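Local coordinates for protein coenzyme A transferase (PDB 3QLI) that probably transfers coenzyme A between carboxylic acids, acetate among them, as a member of the acetyl-CoA hydrolase/transferase family, at residues S223-I228 with C250-D255; T409-T414 with A418-G423. All coordinates share one frame; numbering follows the deposited sequence.

Contact 1. Residues S223-I228 with C250-D255; sequences SISHII and CGVLKD
One face of the His226 imidazole receives a methyl of Val252: CG2 stands 4.0 Å from the ring centroid and 18° off the ring normal, a CH-pi contact displaced toward the rim, where NE2 is its nearest ring atom at 3.8 Å. The other methyl, CG1, reaches the ring beside it, 4.1 Å from CD2 of His226. With CG beside the backbone N and anti to the carbonyl carbon (chi1 -74°), the ring meets the valine obliquely. ND1 of His226 is hydrogen-bonded to the carbonyl O of Thr222, one turn earlier, which helps fix the rotation of the ring. This is helix-to-helix packing between helix 220-230 and helix 244-252, two helices that pack against the mixed sheet, Ile228 reaching strand 377-381 and Cys250 strand 237-240; Val252 also packs on Ala229. The same CG2 of Val252 lies 4.0 Å from OG of Ser225, a buried residue. That hydroxyl turns back to its own helix, bonding to the carbonyl O of Tyr221 and of Thr222, and thus offers the valine a polar atom already satisfied. Leu248 and Val249, on helix 244-252, pack against Ser225.

Contact 2. Residues T409-T414 with A418-G423; sequences THYIVT and AVNLKG
Ile412 and Val419 form the hydrogen-bonded pair of an antiparallel beta hairpin: Ile412 N donates to Val419 O at 2.9 Å, and Val419 N returns a bond to Ile412 O at 3.0 Å. Beyond the strand ends the ladder gains a third, nearly straight bond, from Leu421 N to His410 O at 2.7 Å. Tyr411 with Asn420 and Val413 with Ala418 are the non-hydrogen-bonded pairs, and their side chains share one face. There Asn420 CB lies over the Tyr411 ring, 3.8 Å from its centroid in a CH-pi contact, while Val413 CG2 meets Ala418 CB. On the reverse face Ile412 and Val419 run side by side. Just past the strand, Leu421 CD1 meets Thr409 CG2 at 3.5 Å.

Asn420, with CG anti to the backbone N (chi1 175°), brings OD1 to the edge of the His410 ring, near its plane and 3.2 Å from CD2, with amide and ring planes 83° apart. The same OD1 accepts from Lys422 N at 3.1 Å, closing an Asx turn, and a water joins Asn420 ND2 to His410 NE2. His410 is positioned further by Tyr411 CD2 over one ring face, by Ser378 N at ND1 and by Tyr371, edge-to-face. The Lys422 chain bends at chi2 (-74°) and passes Thr409 O, its CE 3.5 Å away; NZ bonds to Ile407 O and to Gln130 OE1 of the second subunit.

Strand 411-414 lies inside the mixed sheet, bonded on its other edge to strand 377-381, and strand 417-420 is the outermost strand within the chain. Helix 220-230 packs on the Val413 and Ala418 face, whereas helix 426-434 lies against Ile412, Val419 and Leu421.

Helix 220-230, one partner of contact 1, packs on helix 244-252 through Ser225 and His226 and also on the hairpin of contact 2 through Ile224 and Ile227. Ile227 CD1 approaches Thr414 O to 3.3 Å, and Ile227 CG2 lies against Ala418 and Val413. The centres of the two contacts are about 18 Å apart. Contact 1 is small and only partly buried, 130 Å² of mainly side-chain packing that ends in an exposed histidine. Contact 2 buries 522 Å², is largely interior, and rests on backbone hydrogen bonds within a sheet. Its far end also reaches the second subunit, whereas no other chain of the assembly touches contact 1.

Contact 1. Residues S223-I228 with C250-D255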
loop_
_atom_site.group_PDB
_atom_site.type_symbol
_atom_site.label_atom_id
_atom_site.label_comp_id
_atom_site.label_asym_id
_atom_site.label_seq_id
_atom_site.Cartn_x
_atom_site.Cartn_y
_atom_site.Cartn_z
ATOM N N SER A 223 -22.228 12.092 17.643
ATOM C CA SER A 223 -21.491 13.177 16.998
ATOM C C SER A 223 -20.698 12.648 15.810
ATOM O O SER A 223 -20.658 13.259 14.751
ATOM C CB SER A 223 -20.521 13.831 17.977
ATOM O OG SER A 223 -19.581 14.622 17.263
ATOM N N ILE A 224 -20.039 11.514 16.007
ATOM C CA ILE A 224 -19.261 10.918 14.929
ATOM C C ILE A 224 -20.117 10.607 13.697
ATOM O O ILE A 224 -19.720 10.902 12.576
ATOM C CB ILE A 224 -18.509 9.679 15.415
ATOM C CG1 ILE A 224 -17.468 10.098 16.465
ATOM C CG2 ILE A 224 -17.864 8.943 14.208
ATOM C CD1 ILE A 224 -16.706 8.924 17.109
ATOM N N SER A 225 -21.293 10.013 13.887
ATOM C CA SER A 225 -22.109 9.661 12.730
ATOM C C SER A 225 -22.541 10.902 11.953
ATOM O O SER A 225 -22.686 10.851 10.736
ATOM C CB SER A 225 -23.324 8.809 13.129
ATOM O OG SER A 225 -24.179 9.541 13.992
ATOM N N HIS A 226 -22.745 12.024 12.642
ATOM C CA HIS A 226 -23.109 13.256 11.939
ATOM C C HIS A 226 -21.947 13.924 11.211
ATOM O O HIS A 226 -22.124 14.457 10.117
ATOM C CB HIS A 226 -23.839 14.233 12.860
ATOM C CG HIS A 226 -25.245 13.815 13.145
ATOM N ND1 HIS A 226 -25.584 13.032 14.230
ATOM C CD2 HIS A 226 -26.391 14.005 12.447
ATOM C CE1 HIS A 226 -26.885 12.794 14.211
ATOM N NE2 HIS A 226 -27.397 13.372 13.137
ATOM N N ILE A 227 -20.756 13.881 11.796
ATOM C CA ILE A 227 -19.601 14.457 11.113
ATOM C C ILE A 227 -19.318 13.642 9.842
ATOM O O ILE A 227 -19.064 14.181 8.767
ATOM C CB ILE A 227 -18.370 14.449 12.018
ATOM C CG1 ILE A 227 -18.611 15.328 13.249
ATOM C CG2 ILE A 227 -17.127 14.906 11.247
ATOM C CD1 ILE A 227 -17.704 14.961 14.412
ATOM N N ILE A 228 -19.366 12.330 9.977
ATOM C CA ILE A 228 -19.154 11.452 8.825
ATOM C C ILE A 228 -20.216 11.702 7.770
ATOM O O ILE A 228 -19.905 11.893 6.592
ATOM C CB ILE A 228 -19.176 9.972 9.241
ATOM C CG1 ILE A 228 -17.960 9.668 10.116
ATOM C CG2 ILE A 228 -19.219 9.053 8.000
ATOM C CD1 ILE A 228 -17.902 8.249 10.625
ATOM N N CYS A 250 -25.492 4.978 8.543
ATOM C CA CYS A 250 -26.553 4.633 7.599
ATOM C C CYS A 250 -27.899 5.216 8.011
ATOM O O CYS A 250 -28.692 5.620 7.159
ATOM C CB CYS A 250 -26.661 3.118 7.451
ATOM S SG CYS A 250 -25.217 2.424 6.635
ATOM N N GLY A 251 -28.157 5.241 9.315
ATOM C CA GLY A 251 -29.344 5.902 9.835
ATOM C C GLY A 251 -29.399 7.367 9.430
ATOM O O GLY A 251 -30.445 7.866 9.006
ATOM N N VAL A 252 -28.280 8.073 9.568
ATOM C CA VAL A 252 -28.255 9.482 9.188
ATOM C C VAL A 252 -28.423 9.627 7.682
ATOM O O VAL A 252 -29.019 10.587 7.205
ATOM C CB VAL A 252 -26.958 10.202 9.642
ATOM C CG1 VAL A 252 -26.949 11.617 9.145
ATOM C CG2 VAL A 252 -26.846 10.189 11.145
ATOM N N LEU A 253 -27.919 8.653 6.930
ATOM C CA LEU A 253 -27.952 8.744 5.470
ATOM C C LEU A 253 -29.303 8.400 4.847
ATOM O O LEU A 253 -29.439 8.420 3.623
ATOM C CB LEU A 253 -26.869 7.863 4.855
ATOM C CG LEU A 253 -25.443 8.222 5.266
ATOM C CD1 LEU A 253 -24.446 7.312 4.555
ATOM C CD2 LEU A 253 -25.168 9.690 4.930
ATOM N N LYS A 254 -30.300 8.095 5.674
ATOM C CA LYS A 254 -31.601 7.717 5.134
ATOM C C LYS A 254 -32.236 8.827 4.286
ATOM O O LYS A 254 -33.165 8.576 3.517
ATOM C CB LYS A 254 -32.553 7.254 6.239
ATOM C CG LYS A 254 -32.904 8.310 7.269
ATOM C CD LYS A 254 -34.088 7.845 8.112
ATOM C CE LYS A 254 -34.010 8.389 9.525
ATOM N NZ LYS A 254 -32.961 7.686 10.319
ATOM N N ASP A 255 -31.714 10.046 4.410
ATOM C CA ASP A 255 -32.249 11.192 3.678
ATOM C C ASP A 255 -31.574 11.415 2.320
ATOM O O ASP A 255 -31.995 12.285 1.554
ATOM C CB ASP A 255 -32.135 12.464 4.527
ATOM C CG ASP A 255 -32.886 12.354 5.849
ATOM O OD1 ASP A 255 -34.047 11.878 5.840
ATOM O OD2 ASP A 255 -32.310 12.730 6.898
#

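Contact 2. Residues T409-T414 with A418-G423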
loop_
_atom_site.group_PDB
_atom_site.type_symbol
_atom_site.label_atom_id
_atom_site.label_comp_id
_atom_site.label_asym_id
_atom_site.label_seq_id
_atom_site.Cartn_x
_atom_site.Cartn_y
_atom_site.Cartn_z
ATOM N N THR A 409 -3.135 7.998 5.203
ATOM C CA THR A 409 -4.320 8.523 5.866
ATOM C C THR A 409 -4.847 9.763 5.157
ATOM O O THR A 409 -4.085 10.627 4.738
ATOM C CB THR A 409 -4.060 8.829 7.351
ATOM O OG1 THR A 409 -3.466 7.686 7.977
ATOM C CG2 THR A 409 -5.364 9.159 8.057
ATOM N N HIS A 410 -6.166 9.830 5.024
ATOM C CA HIS A 410 -6.809 10.950 4.361
ATOM C C HIS A 410 -7.555 11.799 5.378
ATOM O O HIS A 410 -7.085 12.855 5.788
ATOM C CB HIS A 410 -7.789 10.429 3.308
ATOM C CG HIS A 410 -8.357 11.495 2.425
ATOM N ND1 HIS A 410 -9.450 11.282 1.612
ATOM C CD2 HIS A 410 -7.985 12.781 2.225
ATOM C CE1 HIS A 410 -9.725 12.390 0.949
ATOM N NE2 HIS A 410 -8.852 13.315 1.304
ATOM N N TYR A 411 -8.712 11.307 5.795
ATOM C CA TYR A 411 -9.543 12.006 6.757
ATOM C C TYR A 411 -9.684 11.210 8.037
ATOM O O TYR A 411 -10.019 10.027 7.995
ATOM C CB TYR A 411 -10.961 12.165 6.198
ATOM C CG TYR A 411 -11.241 13.433 5.431
ATOM C CD1 TYR A 411 -11.591 14.603 6.088
ATOM C CD2 TYR A 411 -11.187 13.450 4.047
ATOM C CE1 TYR A 411 -11.860 15.762 5.385
ATOM C CE2 TYR A 411 -11.452 14.601 3.336
ATOM C CZ TYR A 411 -11.788 15.753 4.009
ATOM O OH TYR A 411 -12.052 16.899 3.299
ATOM N N ILE A 412 -9.451 11.848 9.178
ATOM C CA ILE A 412 -9.704 11.170 10.443
ATOM C C ILE A 412 -10.838 11.897 11.150
ATOM O O ILE A 412 -11.030 13.091 10.939
ATOM C CB ILE A 412 -8.473 11.144 11.344
ATOM C CG1 ILE A 412 -7.914 12.557 11.546
ATOM C CG2 ILE A 412 -7.414 10.184 10.753
ATOM C CD1 ILE A 412 -6.831 12.638 12.634
ATOM N N VAL A 413 -11.586 11.167 11.969
ATOM C CA VAL A 413 -12.752 11.727 12.655
ATOM C C VAL A 413 -12.846 11.187 14.069
ATOM O O VAL A 413 -12.662 9.992 14.288
ATOM C CB VAL A 413 -14.056 11.361 11.931
ATOM C CG1 VAL A 413 -15.287 11.713 12.809
ATOM C CG2 VAL A 413 -14.118 12.059 10.563
ATOM N N THR A 414 -13.113 12.079 15.027
ATOM C CA THR A 414 -13.506 11.681 16.377
ATOM C C THR A 414 -14.783 12.466 16.699
ATOM O O THR A 414 -15.297 13.189 15.849
ATOM C CB THR A 414 -12.424 12.014 17.451
ATOM O OG1 THR A 414 -12.363 13.435 17.646
ATOM C CG2 THR A 414 -11.023 11.486 17.060
ATOM N N ALA A 418 -13.226 16.615 12.372
ATOM C CA ALA A 418 -12.575 15.887 11.290
ATOM C C ALA A 418 -11.335 16.637 10.811
ATOM O O ALA A 418 -11.289 17.866 10.849
ATOM C CB ALA A 418 -13.544 15.707 10.130
ATOM N N VAL A 419 -10.335 15.899 10.347
ATOM C CA VAL A 419 -9.146 16.537 9.783
ATOM C C VAL A 419 -8.733 15.786 8.528
ATOM O O VAL A 419 -8.661 14.566 8.541
ATOM C CB VAL A 419 -7.969 16.524 10.784
ATOM C CG1 VAL A 419 -6.690 17.095 10.135
ATOM C CG2 VAL A 419 -8.330 17.311 12.042
ATOM N N ASN A 420 -8.459 16.530 7.463
ATOM C CA ASN A 420 -7.868 15.986 6.244
ATOM C C ASN A 420 -6.352 16.164 6.332
ATOM O O ASN A 420 -5.853 17.293 6.340
ATOM C CB ASN A 420 -8.440 16.730 5.033
ATOM C CG ASN A 420 -7.804 16.315 3.712
ATOM O OD1 ASN A 420 -6.903 15.472 3.656
ATOM N ND2 ASN A 420 -8.274 16.926 2.635
ATOM N N LEU A 421 -5.627 15.055 6.437
ATOM C CA LEU A 421 -4.181 15.093 6.675
ATOM C C LEU A 421 -3.314 15.291 5.416
ATOM O O LEU A 421 -2.122 15.589 5.524
ATOM C CB LEU A 421 -3.745 13.816 7.405
ATOM C CG LEU A 421 -4.410 13.514 8.751
ATOM C CD1 LEU A 421 -3.972 12.161 9.257
ATOM C CD2 LEU A 421 -4.034 14.595 9.753
ATOM N N LYS A 422 -3.891 15.110 4.234
ATOM C CA LYS A 422 -3.099 15.131 2.998
ATOM C C LYS A 422 -2.429 16.477 2.719
ATOM O O LYS A 422 -3.084 17.521 2.703
ATOM C CB LYS A 422 -3.941 14.707 1.795
ATOM C CG LYS A 422 -4.374 13.231 1.814
ATOM C CD LYS A 422 -3.198 12.317 1.477
ATOM C CE LYS A 422 -3.655 10.891 1.312
ATOM N NZ LYS A 422 -2.469 10.005 1.064
ATOM N N GLY A 423 -1.118 16.449 2.504
ATOM C CA GLY A 423 -0.375 17.652 2.159
ATOM C C GLY A 423 0.111 18.466 3.350
ATOM O O GLY A 423 0.843 19.440 3.172
HETATM O O HOH W 1 -1.605 10.857 4.279
HETATM O O HOH W 2 -8.505 15.827 -0.221
#